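HIAXHD3 (Humicola insolens, PDB 3ZXK) probably removes arabinofuranose side chains from xylan as a family GH43 arabinofuranosidase, and has been engineered to add endo-xylanase activity. Local coordinates at residues Leu402-Ala407 and Trp502-Gly507; Ala268-Arg273 and Met498-Arg503; Arg374-Pro379 and Tyr508-Phe513; Asp364-Arg369 and Leu427-Asp432. All coordinates share one frame; numbering follows the deposited sequence.

Interaction 1. Residues Leu402-Ala407 and Trp502-Gly507. With XYP (beta-D-xylopyranose), chain C.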
# COMPACT_ATOMS: atom_id res chain seq x y z
N LEU A 402 -11.62 0.74 12.21
CA LEU A 402 -10.42 1.53 12.03
C LEU A 402 -9.29 0.55 12.32
O LEU A 402 -9.04 0.22 13.50
CB LEU A 402 -10.42 2.70 13.01
CG LEU A 402 -9.14 3.52 12.81
CD1 LEU A 402 -9.22 4.40 11.57
CD2 LEU A 402 -8.86 4.39 14.00
N PHE A 403 -8.69 0.01 11.25
CA PHE A 403 -7.91 -1.21 11.37
C PHE A 403 -6.41 -0.96 11.36
O PHE A 403 -5.87 -0.35 10.45
CB PHE A 403 -8.28 -2.20 10.24
CG PHE A 403 -7.70 -3.58 10.43
CD1 PHE A 403 -8.29 -4.49 11.32
CD2 PHE A 403 -6.55 -3.97 9.74
CE1 PHE A 403 -7.72 -5.76 11.52
CE2 PHE A 403 -5.98 -5.23 9.94
CZ PHE A 403 -6.57 -6.13 10.82
N ARG A 404 -5.75 -1.47 12.39
CA ARG A 404 -4.30 -1.48 12.53
C ARG A 404 -4.01 -2.28 13.80
O ARG A 404 -4.90 -2.94 14.37
CB ARG A 404 -3.72 -0.06 12.59
CG ARG A 404 -2.32 0.05 12.05
CD ARG A 404 -1.65 1.37 12.42
NE ARG A 404 -0.33 1.53 11.82
CZ ARG A 404 0.83 1.56 12.49
NH1 ARG A 404 0.89 1.37 13.81
NH2 ARG A 404 1.96 1.81 11.83
N ASP A 405 -2.77 -2.21 14.28
CA ASP A 405 -2.37 -2.92 15.50
C ASP A 405 -3.00 -2.36 16.80
O ASP A 405 -3.02 -3.06 17.80
CB ASP A 405 -0.85 -2.96 15.65
CG ASP A 405 -0.21 -1.59 15.66
OD1 ASP A 405 -0.73 -0.66 15.00
OD2 ASP A 405 0.84 -1.45 16.31
N ARG A 406 -3.46 -1.11 16.78
CA ARG A 406 -4.35 -0.57 17.84
C ARG A 406 -5.61 -0.13 17.15
O ARG A 406 -5.61 0.83 16.40
CB ARG A 406 -3.72 0.63 18.55
CG ARG A 406 -4.45 1.02 19.84
CD ARG A 406 -4.30 2.48 20.17
NE ARG A 406 -2.96 2.73 20.69
CZ ARG A 406 -2.48 3.93 20.98
NH1 ARG A 406 -3.26 5.01 20.82
NH2 ARG A 406 -1.24 4.05 21.44
N ALA A 407 -6.70 -0.85 17.38
CA ALA A 407 -7.90 -0.71 16.56
C ALA A 407 -9.18 -0.43 17.36
O ALA A 407 -9.24 -0.64 18.56
CB ALA A 407 -8.07 -1.97 15.72
N TRP A 502 5.59 3.19 14.23
CA TRP A 502 5.90 2.73 12.89
C TRP A 502 6.03 1.24 12.78
O TRP A 502 6.10 0.74 11.69
CB TRP A 502 7.18 3.41 12.39
CG TRP A 502 8.40 3.14 13.21
CD1 TRP A 502 8.96 3.95 14.19
CD2 TRP A 502 9.30 1.98 13.12
NE1 TRP A 502 10.10 3.36 14.72
CE2 TRP A 502 10.35 2.18 14.12
CE3 TRP A 502 9.32 0.82 12.34
CZ2 TRP A 502 11.39 1.26 14.29
CZ3 TRP A 502 10.35 -0.10 12.53
CH2 TRP A 502 11.36 0.11 13.48
N ARG A 503 6.05 0.51 13.90
CA ARG A 503 6.41 -0.91 13.85
C ARG A 503 5.52 -1.84 13.00
O ARG A 503 6.02 -2.79 12.39
CB ARG A 503 6.63 -1.47 15.26
CG ARG A 503 7.78 -0.77 15.98
CD ARG A 503 8.30 -1.53 17.18
NE ARG A 503 9.41 -0.80 17.81
CZ ARG A 503 10.69 -0.94 17.49
NH1 ARG A 503 11.07 -1.79 16.55
NH2 ARG A 503 11.62 -0.22 18.13
N TYR A 504 4.22 -1.54 12.92
CA TYR A 504 3.32 -2.29 12.04
C TYR A 504 3.50 -1.92 10.56
O TYR A 504 3.00 -2.61 9.68
CB TYR A 504 1.88 -2.04 12.50
CG TYR A 504 0.81 -2.87 11.82
CD1 TYR A 504 0.60 -4.19 12.21
CD2 TYR A 504 0.00 -2.32 10.81
CE1 TYR A 504 -0.39 -4.97 11.61
CE2 TYR A 504 -1.00 -3.08 10.21
CZ TYR A 504 -1.19 -4.40 10.60
OH TYR A 504 -2.18 -5.14 9.97
N PHE A 505 4.18 -0.81 10.33
CA PHE A 505 4.53 -0.27 9.01
C PHE A 505 3.35 0.30 8.23
O PHE A 505 3.37 1.47 7.87
CB PHE A 505 5.36 -1.25 8.16
CG PHE A 505 6.77 -1.45 8.67
CD1 PHE A 505 7.73 -0.46 8.53
CD2 PHE A 505 7.12 -2.64 9.29
CE1 PHE A 505 9.03 -0.66 9.00
CE2 PHE A 505 8.41 -2.85 9.78
CZ PHE A 505 9.37 -1.86 9.63
N THR A 506 2.34 -0.52 7.96
CA THR A 506 1.17 -0.06 7.22
C THR A 506 0.42 1.02 8.03
O THR A 506 0.41 0.98 9.24
CB THR A 506 0.24 -1.28 7.01
OG1 THR A 506 0.97 -2.27 6.29
CG2 THR A 506 -1.04 -0.91 6.21
N GLY A 507 -0.19 1.98 7.35
CA GLY A 507 -0.99 2.98 8.05
C GLY A 507 -2.35 2.46 8.48
O GLY A 507 -2.72 1.31 8.20
O1 XYP C . 14.81 5.69 14.64
C1 XYP C . 14.82 4.92 13.43
C2 XYP C . 15.79 3.73 13.52
C3 XYP C . 15.79 2.98 12.19
C4 XYP C . 14.36 2.52 11.88
C5 XYP C . 13.37 3.69 11.96
O2 XYP C . 17.12 4.16 13.83
O3 XYP C . 16.67 1.85 12.22
O4 XYP C . 14.34 1.90 10.58
O5 XYP C . 13.50 4.42 13.19
O HOH W 1 -3.82 -1.26 8.61
O HOH W 2 2.92 -0.23 15.22
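Arg-404 and Tyr-504 bury the most surface, and they pass each other in opposite directions. The arginine is extended from CG to NE, and its CG lies 3.5 Å from CD2 of Tyr-504. The guanidinium then slides beneath CB of Tyr-504, which sits 3.7 Å above the centre of its plane, while guanidinium and phenol ring are turned 61° apart. Polar contacts fix the rotation of the charged group. NE of Arg-404 donates to the backbone O of Thr-506 over 2.7 Å, in the carbonyl plane although tilted from the guanidinium plane, and NH2 adds a weak bond to the same oxygen. NH1 forms a salt bridge to OD1 of Asp-405 at 2.9 Å. A water accepts a weak bond from NH1 of Arg-404 and a normal one from N of Tyr-504, and donates to OD2 of Asp-405 at 2.6 Å, so that carboxylate, guanidinium and the backbone of Tyr-504 share one polar cluster. The carboxylate of Asp-405 is 10° from parallel with the Tyr-504 ring. The backbone N of Asp-405 lies 4.2 Å above that ring's centre, buried and without a partner in the model. The OH of Tyr-504 is bonded to Tyr-38. A turn starts at Trp-502, where C5 of a bound xylose lies 3.8 Å above one indole face and Arg-503 CG covers the opposite one. The hairpin connection between strands 396-403 and 406-415 thus holds the type I turn 502-505 and the Thr-506 carbonyl just after it, in the loop leading into strand 509-516, the sheet neighbour of 396-403.

Interaction 2. Residues Ala268-Arg273 and Met498-Arg503. With AHR (alpha-L-arabinofuranose), chain B; XYP (beta-D-xylopyranose), chain C.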
# COMPACT_ATOMS: atom_id res chain seq x y z
N ALA A 268 4.58 9.65 7.35
CA ALA A 268 3.44 10.46 7.76
C ALA A 268 2.44 9.69 8.63
O ALA A 268 1.23 9.76 8.41
CB ALA A 268 2.75 11.01 6.51
N TYR A 269 2.96 8.96 9.64
CA TYR A 269 2.13 8.28 10.63
C TYR A 269 1.32 9.34 11.39
O TYR A 269 1.83 10.45 11.63
CB TYR A 269 3.01 7.45 11.55
CG TYR A 269 3.65 6.32 10.77
CD1 TYR A 269 2.88 5.25 10.32
CD2 TYR A 269 5.00 6.35 10.41
CE1 TYR A 269 3.44 4.23 9.56
CE2 TYR A 269 5.56 5.33 9.66
CZ TYR A 269 4.77 4.27 9.24
OH TYR A 269 5.34 3.24 8.49
N PRO A 270 0.04 9.03 11.73
CA PRO A 270 -0.60 7.71 11.68
C PRO A 270 -1.23 7.31 10.34
O PRO A 270 -1.79 6.23 10.23
CB PRO A 270 -1.67 7.81 12.76
CG PRO A 270 -2.10 9.24 12.67
CD PRO A 270 -0.78 9.99 12.49
N GLY A 271 -1.11 8.15 9.32
CA GLY A 271 -1.66 7.82 8.02
C GLY A 271 -0.89 6.78 7.22
O GLY A 271 -1.47 6.08 6.40
N GLY A 272 0.42 6.70 7.45
CA GLY A 272 1.29 5.82 6.66
C GLY A 272 2.36 6.59 5.90
O GLY A 272 2.70 7.71 6.25
N ARG A 273 2.89 5.96 4.87
CA ARG A 273 4.05 6.47 4.16
C ARG A 273 3.61 6.90 2.78
O ARG A 273 3.10 6.10 2.00
CB ARG A 273 5.17 5.43 4.14
CG ARG A 273 5.68 5.26 5.56
CD ARG A 273 6.73 4.19 5.75
NE ARG A 273 6.25 2.85 5.47
CZ ARG A 273 7.06 1.79 5.36
NH1 ARG A 273 8.39 1.94 5.52
NH2 ARG A 273 6.54 0.59 5.10
N MET A 498 -5.23 7.19 18.36
CA MET A 498 -4.54 6.34 17.37
C MET A 498 -3.05 6.28 17.62
O MET A 498 -2.43 7.29 18.00
CB MET A 498 -4.80 6.88 15.98
CG MET A 498 -6.28 7.00 15.68
SD MET A 498 -6.64 8.28 14.47
CE MET A 498 -5.84 7.53 13.06
N THR A 499 -2.44 5.11 17.40
CA THR A 499 -0.99 5.00 17.59
C THR A 499 -0.16 5.73 16.51
O THR A 499 -0.55 5.75 15.34
CB THR A 499 -0.52 3.54 17.71
OG1 THR A 499 0.87 3.54 18.06
CG2 THR A 499 -0.76 2.78 16.41
N ASN A 500 0.98 6.32 16.92
CA ASN A 500 1.97 6.89 15.98
C ASN A 500 3.16 5.96 15.72
O ASN A 500 4.08 6.34 14.99
CB ASN A 500 2.52 8.23 16.46
CG ASN A 500 1.47 9.31 16.46
OD1 ASN A 500 0.68 9.44 15.51
ND2 ASN A 500 1.41 10.08 17.56
N SER A 501 3.13 4.75 16.28
CA SER A 501 4.21 3.80 16.11
C SER A 501 4.35 3.40 14.64
O SER A 501 3.35 3.24 13.92
CB SER A 501 3.93 2.55 16.93
OG SER A 501 4.96 1.59 16.72
N TRP A 502 5.59 3.19 14.23
CA TRP A 502 5.90 2.73 12.89
C TRP A 502 6.03 1.24 12.78
O TRP A 502 6.10 0.74 11.69
CB TRP A 502 7.18 3.41 12.39
CG TRP A 502 8.40 3.14 13.21
CD1 TRP A 502 8.96 3.95 14.19
CD2 TRP A 502 9.30 1.98 13.12
NE1 TRP A 502 10.10 3.36 14.72
CE2 TRP A 502 10.35 2.18 14.12
CE3 TRP A 502 9.32 0.82 12.34
CZ2 TRP A 502 11.39 1.26 14.29
CZ3 TRP A 502 10.35 -0.10 12.53
CH2 TRP A 502 11.36 0.11 13.48
N ARG A 503 6.05 0.51 13.90
CA ARG A 503 6.41 -0.91 13.85
C ARG A 503 5.52 -1.84 13.00
O ARG A 503 6.02 -2.79 12.39
CB ARG A 503 6.63 -1.47 15.26
CG ARG A 503 7.78 -0.77 15.98
CD ARG A 503 8.30 -1.53 17.18
NE ARG A 503 9.41 -0.80 17.81
CZ ARG A 503 10.69 -0.94 17.49
NH1 ARG A 503 11.07 -1.79 16.55
NH2 ARG A 503 11.62 -0.22 18.13
O5 AHR B . 10.82 5.60 10.27
C5 AHR B . 9.94 4.49 9.99
C4 AHR B . 10.53 3.52 8.96
O4 AHR B . 11.78 3.00 9.42
C3 AHR B . 10.91 4.10 7.60
O3 AHR B . 9.81 4.23 6.72
C2 AHR B . 11.90 3.12 7.03
O2 AHR B . 12.91 3.77 6.24
C1 AHR B . 12.52 2.53 8.28
O1 XYP C . 14.81 5.69 14.64
C1 XYP C . 14.82 4.92 13.43
C2 XYP C . 15.79 3.73 13.52
C3 XYP C . 15.79 2.98 12.19
C4 XYP C . 14.36 2.52 11.88
C5 XYP C . 13.37 3.69 11.96
O2 XYP C . 17.12 4.16 13.83
O3 XYP C . 16.67 1.85 12.22
O4 XYP C . 14.34 1.90 10.58
O5 XYP C . 13.50 4.42 13.19
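A cis peptide bond joins Tyr-269 to Pro-270, and these two residues make the whole contact from their side, meeting 498-503 by van der Waals and CH-pi contact alone. CA of Trp-502 stands 4.2 Å from the centroid of the Tyr-269 ring and 15° off its normal, a CH-pi contact over the face. CB of Trp-502 comes to 3.7 Å from CE2 of Tyr-269. The phenol OH is hydrogen-bonded to the backbone O of Phe-505. The pyrrolidine of Pro-270 lies beside Asn-500, with its CD 3.4 Å from OD1 of Asn-500, whose ND2 is held by the backbone O of Thr-473. CB of Pro-270 is 3.5 Å from the backbone O of Thr-499. Met-498, bent at its last torsion, brings CE to 4.1 Å from CG of Pro-270. Two successive ST turns shape segment 498-503: Thr-499 OG1 accepts from N of Ser-501, and Ser-501 OG, also hydrogen-bonded to Glu-431, from N of Arg-503. Both segments also reach the sugar pocket. The indole of Trp-502 has CG between backbone N and carbonyl carbon (chi1 61°), and AHR C5 approaches that CG to 3.8 Å on the face also used by xylose. NH1 of Arg-273 donates to AHR O3 at 2.9 Å with a N-H...O angle of 157°; His-248 and Asp-267 bond the same arabinose. The contact thus sets the turn between strands 260-267 and 273-282, neighbours in one blade of the family's beta-propeller, against the loop joining strands 490-497 and 509-516 of the C-terminal beta-sandwich.

Interaction 3. Residues Arg374-Pro379 and Tyr508-Phe513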
# COMPACT_ATOMS: atom_id res chain seq x y z
N ARG A 374 -9.21 -0.77 3.10
CA ARG A 374 -8.75 0.19 2.13
C ARG A 374 -8.07 1.37 2.83
O ARG A 374 -8.31 1.63 4.00
CB ARG A 374 -9.85 0.65 1.18
CG ARG A 374 -10.98 1.40 1.88
CD ARG A 374 -12.12 1.62 0.90
NE ARG A 374 -11.84 2.71 -0.02
CZ ARG A 374 -12.32 2.79 -1.26
NH1 ARG A 374 -13.07 1.80 -1.76
NH2 ARG A 374 -12.05 3.83 -2.02
N ARG A 375 -7.22 2.05 2.08
CA ARG A 375 -6.39 3.16 2.59
C ARG A 375 -7.24 4.38 2.90
O ARG A 375 -8.20 4.65 2.21
CB ARG A 375 -5.30 3.53 1.59
CG ARG A 375 -4.32 2.41 1.39
CD ARG A 375 -3.47 2.62 0.14
NE ARG A 375 -2.56 1.50 -0.07
CZ ARG A 375 -2.92 0.32 -0.61
NH1 ARG A 375 -4.18 0.12 -1.06
NH2 ARG A 375 -1.99 -0.63 -0.78
N ILE A 376 -6.86 5.09 3.96
CA ILE A 376 -7.49 6.36 4.31
C ILE A 376 -6.72 7.48 3.58
O ILE A 376 -5.48 7.55 3.67
CB ILE A 376 -7.42 6.58 5.85
CG1 ILE A 376 -8.19 5.46 6.63
CG2 ILE A 376 -7.99 7.96 6.21
CD1 ILE A 376 -7.94 5.46 8.13
N ALA A 377 -7.44 8.39 2.91
CA ALA A 377 -6.78 9.55 2.31
C ALA A 377 -6.70 10.67 3.33
O ALA A 377 -7.62 10.89 4.10
CB ALA A 377 -7.50 10.01 1.05
N GLY A 378 -5.58 11.39 3.34
CA GLY A 378 -5.35 12.39 4.35
C GLY A 378 -5.52 13.80 3.86
O GLY A 378 -5.63 14.05 2.66
N PRO A 379 -5.49 14.76 4.79
CA PRO A 379 -5.19 14.50 6.21
C PRO A 379 -6.36 13.99 7.06
O PRO A 379 -6.11 13.44 8.14
CB PRO A 379 -4.72 15.87 6.72
CG PRO A 379 -5.45 16.85 5.83
CD PRO A 379 -5.48 16.20 4.46
N TYR A 508 -3.07 3.31 9.22
CA TYR A 508 -4.44 2.99 9.56
C TYR A 508 -5.29 2.83 8.33
O TYR A 508 -5.17 3.63 7.36
CB TYR A 508 -5.04 4.10 10.42
CG TYR A 508 -4.82 3.86 11.90
CD1 TYR A 508 -5.67 3.03 12.63
CD2 TYR A 508 -3.73 4.43 12.56
CE1 TYR A 508 -5.48 2.82 13.99
CE2 TYR A 508 -3.51 4.21 13.94
CZ TYR A 508 -4.39 3.38 14.64
OH TYR A 508 -4.23 3.15 15.98
N ARG A 509 -6.20 1.85 8.38
CA ARG A 509 -7.13 1.63 7.25
C ARG A 509 -8.59 1.66 7.70
O ARG A 509 -8.89 1.51 8.90
CB ARG A 509 -6.84 0.28 6.56
CG ARG A 509 -5.51 0.30 5.85
CD ARG A 509 -5.34 -0.96 5.06
NE ARG A 509 -4.17 -0.83 4.20
CZ ARG A 509 -3.97 -1.55 3.09
NH1 ARG A 509 -4.88 -2.46 2.73
NH2 ARG A 509 -2.89 -1.37 2.37
N PHE A 510 -9.48 1.86 6.73
CA PHE A 510 -10.92 1.62 6.90
C PHE A 510 -11.19 0.16 6.52
O PHE A 510 -10.63 -0.35 5.54
CB PHE A 510 -11.78 2.48 5.95
CG PHE A 510 -11.76 3.96 6.22
CD1 PHE A 510 -11.96 4.48 7.51
CD2 PHE A 510 -11.64 4.83 5.16
CE1 PHE A 510 -11.99 5.86 7.71
CE2 PHE A 510 -11.67 6.21 5.36
CZ PHE A 510 -11.84 6.72 6.63
N GLY A 511 -12.03 -0.53 7.28
CA GLY A 511 -12.37 -1.88 6.93
C GLY A 511 -13.76 -2.30 7.33
O GLY A 511 -14.41 -1.66 8.15
N VAL A 512 -14.21 -3.40 6.73
CA VAL A 512 -15.47 -4.03 7.10
C VAL A 512 -15.18 -5.50 7.43
O VAL A 512 -14.38 -6.15 6.73
CB VAL A 512 -16.55 -3.87 6.01
CG1 VAL A 512 -16.10 -4.33 4.63
CG2 VAL A 512 -17.86 -4.52 6.45
N PHE A 513 -15.77 -5.99 8.51
CA PHE A 513 -15.52 -7.35 9.00
C PHE A 513 -16.82 -8.05 9.33
O PHE A 513 -17.86 -7.42 9.53
CB PHE A 513 -14.62 -7.32 10.24
CG PHE A 513 -15.27 -6.67 11.46
CD1 PHE A 513 -15.20 -5.29 11.65
CD2 PHE A 513 -15.98 -7.44 12.39
CE1 PHE A 513 -15.79 -4.70 12.76
CE2 PHE A 513 -16.54 -6.86 13.50
CZ PHE A 513 -16.48 -5.48 13.67
O HOH W 3 -4.19 3.84 4.92
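Tight packing centres on Ile-376 and Phe-510, which cross at about a right angle. CG1 of Ile-376 stands 3.6 Å from the centroid of the Phe-510 ring, only 5° off the normal, a CH-pi contact straight over the face. With CG1 anti to the carbonyl carbon (chi1 -61°), the isoleucine also carries CD1 to 3.9 Å from CB of Tyr-508. Beside this contact the backbones form one antiparallel hydrogen-bonded pair: N of Arg-374 donates to O of Phe-510 at 2.9 Å, and N of Phe-510 returns a bond to O of Arg-374 at 3.0 Å. Further along, the pairing opens. At Ile-376 a water takes the place of a direct bond, accepting from the backbone N at 3.1 Å and donating to O of Tyr-508 at 2.6 Å. The charged flank is different again. Arg-375 and Arg-509 run side by side in the same direction, and NH2 of Arg-509 rests 3.3 Å above the guanidinium plane of Arg-375, off toward its rim; the two planes are 51° apart, so this is no parallel stack. The two oxygens of Glu-334 form salt bridges with Arg-375 NH2 and Arg-509 NH1, a shared carboxylate that probably balances their charge. NE of Arg-375 is hydrogen-bonded to the backbone O of Asp-16. The contact links strand 372-375 to strand 509-516, adjacent in a sheet of the beta-sandwich, with strand 396-403 beyond 509-516; strands 457-464 and 523-533, of the other sheet, touch the side chain of Phe-510.

Interaction 4. Residues Asp364-Arg369 and Leu427-Asp432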
# COMPACT_ATOMS: atom_id res chain seq x y z
N ASP A 364 -11.64 -12.90 18.58
CA ASP A 364 -10.51 -12.00 18.30
C ASP A 364 -10.63 -11.47 16.87
O ASP A 364 -10.37 -12.22 15.93
CB ASP A 364 -9.22 -12.81 18.49
CG ASP A 364 -7.95 -11.99 18.35
OD1 ASP A 364 -8.01 -10.80 17.96
OD2 ASP A 364 -6.85 -12.55 18.66
N LEU A 365 -10.96 -10.18 16.70
CA LEU A 365 -11.01 -9.59 15.34
C LEU A 365 -9.73 -9.85 14.52
O LEU A 365 -9.78 -10.07 13.33
CB LEU A 365 -11.27 -8.08 15.40
CG LEU A 365 -11.40 -7.37 14.04
CD1 LEU A 365 -12.47 -7.90 13.09
CD2 LEU A 365 -11.65 -5.88 14.28
N PHE A 366 -8.57 -9.87 15.18
CA PHE A 366 -7.32 -10.07 14.42
C PHE A 366 -7.16 -11.49 13.88
O PHE A 366 -6.31 -11.74 13.00
CB PHE A 366 -6.08 -9.70 15.25
CG PHE A 366 -6.05 -8.27 15.68
CD1 PHE A 366 -5.86 -7.25 14.74
CD2 PHE A 366 -6.23 -7.93 17.02
CE1 PHE A 366 -5.83 -5.92 15.14
CE2 PHE A 366 -6.20 -6.60 17.43
CZ PHE A 366 -6.01 -5.60 16.49
N ALA A 367 -7.95 -12.44 14.40
CA ALA A 367 -7.91 -13.79 13.88
C ALA A 367 -8.94 -14.01 12.79
O ALA A 367 -8.96 -15.07 12.18
CB ALA A 367 -8.11 -14.79 15.01
N ALA A 368 -9.82 -13.03 12.56
CA ALA A 368 -10.94 -13.24 11.61
C ALA A 368 -10.48 -13.16 10.17
O ALA A 368 -9.84 -12.18 9.81
CB ALA A 368 -12.07 -12.24 11.84
N ARG A 369 -10.91 -14.12 9.34
CA ARG A 369 -10.67 -14.05 7.91
C ARG A 369 -11.71 -13.13 7.31
O ARG A 369 -12.76 -12.87 7.91
CB ARG A 369 -10.79 -15.43 7.28
CG ARG A 369 -9.65 -16.34 7.60
CD ARG A 369 -9.95 -17.76 7.15
NE ARG A 369 -8.74 -18.55 7.05
CZ ARG A 369 -8.68 -19.80 6.59
NH1 ARG A 369 -9.78 -20.43 6.19
NH2 ARG A 369 -7.50 -20.41 6.52
N LEU A 427 -8.66 -2.93 21.05
CA LEU A 427 -8.23 -4.08 20.26
C LEU A 427 -6.76 -3.87 19.95
O LEU A 427 -6.40 -2.90 19.28
CB LEU A 427 -9.02 -4.15 18.96
CG LEU A 427 -10.54 -4.37 19.00
CD1 LEU A 427 -11.21 -3.85 17.73
CD2 LEU A 427 -10.83 -5.84 19.24
N ARG A 428 -5.89 -4.74 20.45
CA ARG A 428 -4.45 -4.49 20.35
C ARG A 428 -3.66 -5.74 20.03
O ARG A 428 -3.91 -6.80 20.63
CB ARG A 428 -3.89 -3.93 21.68
CG ARG A 428 -4.43 -2.58 22.09
CD ARG A 428 -3.79 -2.07 23.36
NE ARG A 428 -4.11 -2.86 24.55
CZ ARG A 428 -3.24 -3.64 25.20
NH1 ARG A 428 -1.99 -3.76 24.78
NH2 ARG A 428 -3.64 -4.31 26.28
N LEU A 429 -2.70 -5.60 19.12
CA LEU A 429 -1.63 -6.59 18.93
C LEU A 429 -0.42 -6.14 19.71
O LEU A 429 -0.17 -4.94 19.82
CB LEU A 429 -1.21 -6.65 17.46
CG LEU A 429 -2.21 -7.20 16.46
CD1 LEU A 429 -1.68 -7.11 15.03
CD2 LEU A 429 -2.60 -8.64 16.84
N ASN A 430 0.36 -7.10 20.20
CA ASN A 430 1.64 -6.82 20.84
C ASN A 430 2.69 -6.61 19.74
O ASN A 430 2.87 -7.49 18.91
CB ASN A 430 2.00 -8.03 21.69
CG ASN A 430 3.25 -7.84 22.54
OD1 ASN A 430 4.04 -6.92 22.36
ND2 ASN A 430 3.43 -8.76 23.47
N GLU A 431 3.38 -5.47 19.73
CA GLU A 431 4.39 -5.19 18.70
C GLU A 431 5.57 -6.15 18.74
O GLU A 431 6.30 -6.28 17.76
CB GLU A 431 4.93 -3.76 18.84
CG GLU A 431 3.88 -2.66 18.77
CD GLU A 431 4.54 -1.30 18.82
OE1 GLU A 431 5.54 -1.15 19.58
OE2 GLU A 431 4.09 -0.39 18.11
N ASP A 432 5.76 -6.79 19.89
CA ASP A 432 6.77 -7.85 20.00
C ASP A 432 6.14 -9.19 19.66
O ASP A 432 5.68 -9.93 20.54
CB ASP A 432 7.36 -7.90 21.41
CG ASP A 432 8.69 -8.64 21.45
OD1 ASP A 432 9.01 -9.37 20.49
OD2 ASP A 432 9.43 -8.47 22.44
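A short 3-10 turn, Leu-365 to Ala-367, is laid against the last residues of strand 418-429 in the C-terminal beta-sandwich, with Leu-365 and Phe-366 facing the strand. An Asx turn opens it: OD1 of Asp-364 accepts from N of Phe-366 at 3.0 Å, the donor lying well above the carboxylate plane. Phe-366 then carries most of the contact. CG of Leu-429 sits over the middle of its ring, 3.9 Å from the centroid and 2° off the normal, and CD2 of the same leucine reaches CG of Phe-366 at 3.7 Å. The ring edge points at the backbone, with CE2 3.6 Å from N of Arg-428 and 4.0 Å from CB of Leu-427. Leu-365, whose CG is anti to the backbone N (chi1 -177°), meets Leu-427 at about a right angle, CD2 to CD1, 4.0 Å apart. Leu-365 also touches Phe-513. The backbones of Leu-427, Arg-428 and Leu-429 bond to the adjoining strand 436-448 or to Ala-407 and Asp-405. Apolar branches and an aromatic face therefore do the joining, so the adhesion depends on shape and burial, and polar bonding here serves to fold each segment or hold it to its own neighbours.

From the N terminus, residues 268-273 are the first segment, and interaction 2 closes the longest loop, 224 residues, by bringing the propeller turn to 498-503. Interaction 4, from 364-369 to 427-432, falls wholly within that loop. Interaction 3 starts at 374-379 and ends at 508-513, so it crosses both interactions 2 and 4. Interaction 1, 402-407 with 502-507, is enclosed by interaction 3 and crosses interaction 4. Interactions 1 and 2 share Trp-502 and Arg-503, so one loop touches both the sandwich hairpin and the propeller. Interactions 1, 3 and 4 all reach the same sandwich sheet, whereas interaction 2 joins the sandwich to the beta-propeller.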